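Pheromone from Euplotes raikovi Er-13 (Euplotes raikovi, PDB 6E6N) probably acts as a secreted mating pheromone, a small signalling protein through which cells of this ciliate recognise mating type. Local coordinates at residues Gln9-Glu14 and Met28-Tyr33. Residues are numbered along the deposited sequence; the frame is centred on the assembly and turned at random.
Sequences QCTNEE and MGCLMY
The CA atoms of Glu13 and Leu31 come nearest each other, 6.4 Å apart, where the linker between two helices and the first turn of the second meet the middle of helix 24-37. Helix 2-8 ends in a Schellman motif, with Cys10 leaving helical geometry at a positive phi; the chain then runs extended through Thr11 to Asn12, the N-cap of helix 13-20, whose OD1 accepts a hydrogen bond from the backbone N of Gly15. Residues 28-33 are helical throughout, Tyr33 N bonding to Gly29 O at 2.9 Å.

Two apolar touches join the segments. Leu31 lays its CD2 branch against the root of the Glu13 side chain, 3.8 Å from Glu13 CG and also 3.8 Å from Glu13 CA, the two side chains crossing at about a right angle. The Glu13 chain bends at chi2 (77°); its CB and CG lie against Leu31 CD2, and its OE2 accepts a hydrogen bond from the indole NE1 of Trp35, on the same helix 24-37. Deeper in, the methyl CG2 of Thr11 lies 4.1 Å from Cys30 SG. That sulfur stands anti to the backbone N (chi1 -177°), on a CB that itself points at the other segment.

Helix 2-8 covers both Thr11 and Cys30, while the disulfides Cys16-Cys30 and Cys10-Cys38 tie helix 13-20 to helix 24-37 and the linker to the C-terminus. A linker and the first turn of the following helix, packed against a disulfide-linked helix, illustrate how helix 13-20 is joined to helix 24-37 in the disulfide-rich three-helix bundle of Euplotes raikovi pheromones.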
ATOM      1  N   GLN A   9       7.559  -2.670  -2.424  1.00 19.42           N
ATOM      2  CA  GLN A   9       8.124  -3.816  -1.730  1.00 22.23           C
ATOM      3  C   GLN A   9       7.144  -5.020  -1.643  1.00 21.75           C
ATOM      4  O   GLN A   9       7.522  -6.058  -1.130  1.00 22.97           O
ATOM      5  CB  GLN A   9       8.526  -3.332  -0.313  1.00 26.90           C
ATOM      6  CG  GLN A   9       9.706  -2.367  -0.301  1.00 31.48           C
ATOM      7  CD  GLN A   9      11.003  -3.066  -0.584  1.00 37.12           C
ATOM      8  OE1 GLN A   9      11.390  -3.967   0.165  1.00 40.88           O
ATOM      9  NE2 GLN A   9      11.686  -2.682  -1.676  1.00 38.84           N
ATOM     10  N   CYS A  10       5.938  -4.913  -2.200  1.00 20.01           N
ATOM     11  CA  CYS A  10       4.988  -6.016  -2.134  1.00 20.38           C
ATOM     12  C   CYS A  10       4.662  -6.445  -0.716  1.00 21.49           C
ATOM     13  O   CYS A  10       4.682  -7.643  -0.345  1.00 22.39           O
ATOM     14  CB  CYS A  10       5.407  -7.167  -3.064  1.00 23.54           C
ATOM     15  SG  CYS A  10       5.295  -6.765  -4.854  1.00 26.24           S
ATOM     16  N   THR A  11       4.388  -5.441   0.103  1.00 18.94           N
ATOM     17  CA  THR A  11       3.803  -5.667   1.427  1.00 17.77           C
ATOM     18  C   THR A  11       2.492  -6.353   1.291  1.00 17.63           C
ATOM     19  O   THR A  11       1.993  -6.618   0.208  1.00 18.80           O
ATOM     20  CB  THR A  11       3.687  -4.297   2.146  1.00 17.24           C
ATOM     21  OG1 THR A  11       3.438  -4.484   3.546  1.00 18.62           O
ATOM     22  CG2 THR A  11       2.516  -3.453   1.587  1.00 16.62           C
ATOM     23  N   ASN A  12       1.928  -6.731   2.437  1.00 17.94           N
ATOM     24  CA  ASN A  12       0.630  -7.371   2.449  1.00 18.08           C
ATOM     25  C   ASN A  12      -0.443  -6.325   2.764  1.00 16.81           C
ATOM     26  O   ASN A  12      -0.180  -5.101   2.870  1.00 16.00           O
ATOM     27  CB  ASN A  12       0.614  -8.547   3.407  1.00 20.76           C
ATOM     28  CG  ASN A  12       0.940  -8.198   4.827  1.00 20.12           C
ATOM     29  OD1 ASN A  12       0.933  -7.035   5.222  1.00 20.74           O
ATOM     30  ND2 ASN A  12       1.284  -9.237   5.618  1.00 23.30           N
ATOM     31  N   GLU A  13      -1.657  -6.748   2.930  1.00 19.13           N
ATOM     32  CA  GLU A  13      -2.759  -5.820   3.042  1.00 18.88           C
ATOM     33  C   GLU A  13      -2.727  -4.991   4.322  1.00 19.54           C
ATOM     34  O   GLU A  13      -2.910  -3.763   4.276  1.00 19.09           O
ATOM     35  CB  GLU A  13      -4.092  -6.551   2.980  1.00 20.28           C
ATOM     36  CG  GLU A  13      -4.380  -7.167   1.608  1.00 21.50           C
ATOM     37  CD  GLU A  13      -3.629  -8.459   1.291  1.00 21.97           C
ATOM     38  OE1 GLU A  13      -2.925  -9.046   2.136  1.00 23.59           O
ATOM     39  OE2 GLU A  13      -3.727  -8.826   0.121  1.00 26.68           O
ATOM     40  N   GLU A  14      -2.387  -5.620   5.435  1.00 21.67           N
ATOM     41  CA  GLU A  14      -2.126  -4.919   6.688  1.00 23.98           C
ATOM     42  C   GLU A  14      -0.950  -3.953   6.566  1.00 20.91           C
ATOM     43  O   GLU A  14      -0.953  -2.905   7.199  1.00 21.56           O
ATOM     44  CB  GLU A  14      -1.904  -5.902   7.826  1.00 29.76           C
ATOM     45  CG  GLU A  14      -2.864  -7.098   7.821  1.00 36.08           C
ATOM     46  CD  GLU A  14      -2.277  -8.393   7.171  1.00 39.85           C
ATOM     47  OE1 GLU A  14      -2.342  -8.578   5.894  1.00 30.99           O
ATOM     48  OE2 GLU A  14      -1.795  -9.261   7.984  1.00 40.48           O
ATOM     49  N   MET A  28      -5.821   2.759  -0.683  0.60 13.57           N
ATOM     50  CA  MET A  28      -6.495   2.124  -1.836  0.60 13.76           C
ATOM     51  C   MET A  28      -5.483   1.863  -2.935  0.60 14.71           C
ATOM     52  O   MET A  28      -5.401   0.745  -3.429  0.60 15.73           O
ATOM     53  CB  MET A  28      -7.654   2.995  -2.260  0.60 12.88           C
ATOM     54  CG  MET A  28      -8.388   2.540  -3.534  0.60 13.80           C
ATOM     55  SD  MET A  28      -7.587   3.104  -5.087  0.60 14.64           S
ATOM     56  CE  MET A  28      -7.814   4.882  -4.939  0.60 16.26           C
ATOM     57  N   GLY A  29      -4.636   2.850  -3.259  1.00 16.02           N
ATOM     58  CA  GLY A  29      -3.592   2.659  -4.317  1.00 17.24           C
ATOM     59  C   GLY A  29      -2.630   1.540  -4.005  1.00 17.35           C
ATOM     60  O   GLY A  29      -2.242   0.763  -4.885  1.00 17.93           O
ATOM     61  N   CYS A  30      -2.247   1.472  -2.739  1.00 14.24           N
ATOM     62  CA  CYS A  30      -1.351   0.442  -2.328  1.00 15.15           C
ATOM     63  C   CYS A  30      -1.963  -0.943  -2.484  1.00 15.10           C
ATOM     64  O   CYS A  30      -1.327  -1.852  -3.022  1.00 16.12           O
ATOM     65  CB  CYS A  30      -0.913   0.699  -0.907  1.00 13.37           C
ATOM     66  SG  CYS A  30       0.326  -0.456  -0.182  1.00 15.15           S
ATOM     67  N   LEU A  31      -3.226  -1.091  -2.055  1.00 15.60           N
ATOM     68  CA  LEU A  31      -3.925  -2.365  -2.197  1.00 16.22           C
ATOM     69  C   LEU A  31      -4.105  -2.794  -3.658  1.00 17.74           C
ATOM     70  O   LEU A  31      -3.802  -3.938  -4.021  1.00 19.62           O
ATOM     71  CB  LEU A  31      -5.255  -2.271  -1.482  1.00 17.11           C
ATOM     72  CG  LEU A  31      -5.205  -2.183   0.073  1.00 16.39           C
ATOM     73  CD1 LEU A  31      -6.601  -1.846   0.580  1.00 19.17           C
ATOM     74  CD2 LEU A  31      -4.665  -3.490   0.664  1.00 18.67           C
ATOM     75  N   MET A  32      -4.530  -1.844  -4.494  1.00 17.83           N
ATOM     76  CA  MET A  32      -4.678  -2.080  -5.944  0.50 20.19           C
ATOM     77  C   MET A  32      -3.331  -2.561  -6.505  1.00 19.86           C
ATOM     78  O   MET A  32      -3.248  -3.511  -7.236  1.00 23.67           O
ATOM     79  CB  MET A  32      -5.113  -0.802  -6.671  0.50 21.90           C
ATOM     80  CG  MET A  32      -6.420  -0.151  -6.238  0.50 24.33           C
ATOM     81  SD  MET A  32      -7.827  -0.879  -7.039  0.50 26.79           S
ATOM     82  CE  MET A  32      -7.075  -1.712  -8.412  0.50 29.47           C
ATOM     83  N   TYR A  33      -2.254  -1.873  -6.127  1.00 18.03           N
ATOM     84  CA  TYR A  33      -0.919  -2.233  -6.597  1.00 17.94           C
ATOM     85  C   TYR A  33      -0.536  -3.624  -6.211  1.00 17.74           C
ATOM     86  O   TYR A  33      -0.085  -4.407  -7.073  1.00 19.31           O
ATOM     87  CB  TYR A  33       0.123  -1.233  -6.130  1.00 16.25           C
ATOM     88  CG  TYR A  33       1.507  -1.555  -6.716  1.00 16.46           C
ATOM     89  CD1 TYR A  33       1.821  -1.171  -7.996  1.00 16.66           C
ATOM     90  CD2 TYR A  33       2.407  -2.338  -6.034  1.00 16.28           C
ATOM     91  CE1 TYR A  33       3.026  -1.536  -8.596  1.00 17.44           C
ATOM     92  CE2 TYR A  33       3.642  -2.690  -6.620  1.00 17.77           C
ATOM     93  CZ  TYR A  33       3.933  -2.264  -7.913  1.00 17.52           C
ATOM     94  OH  TYR A  33       5.113  -2.626  -8.512  1.00 19.50           O
TER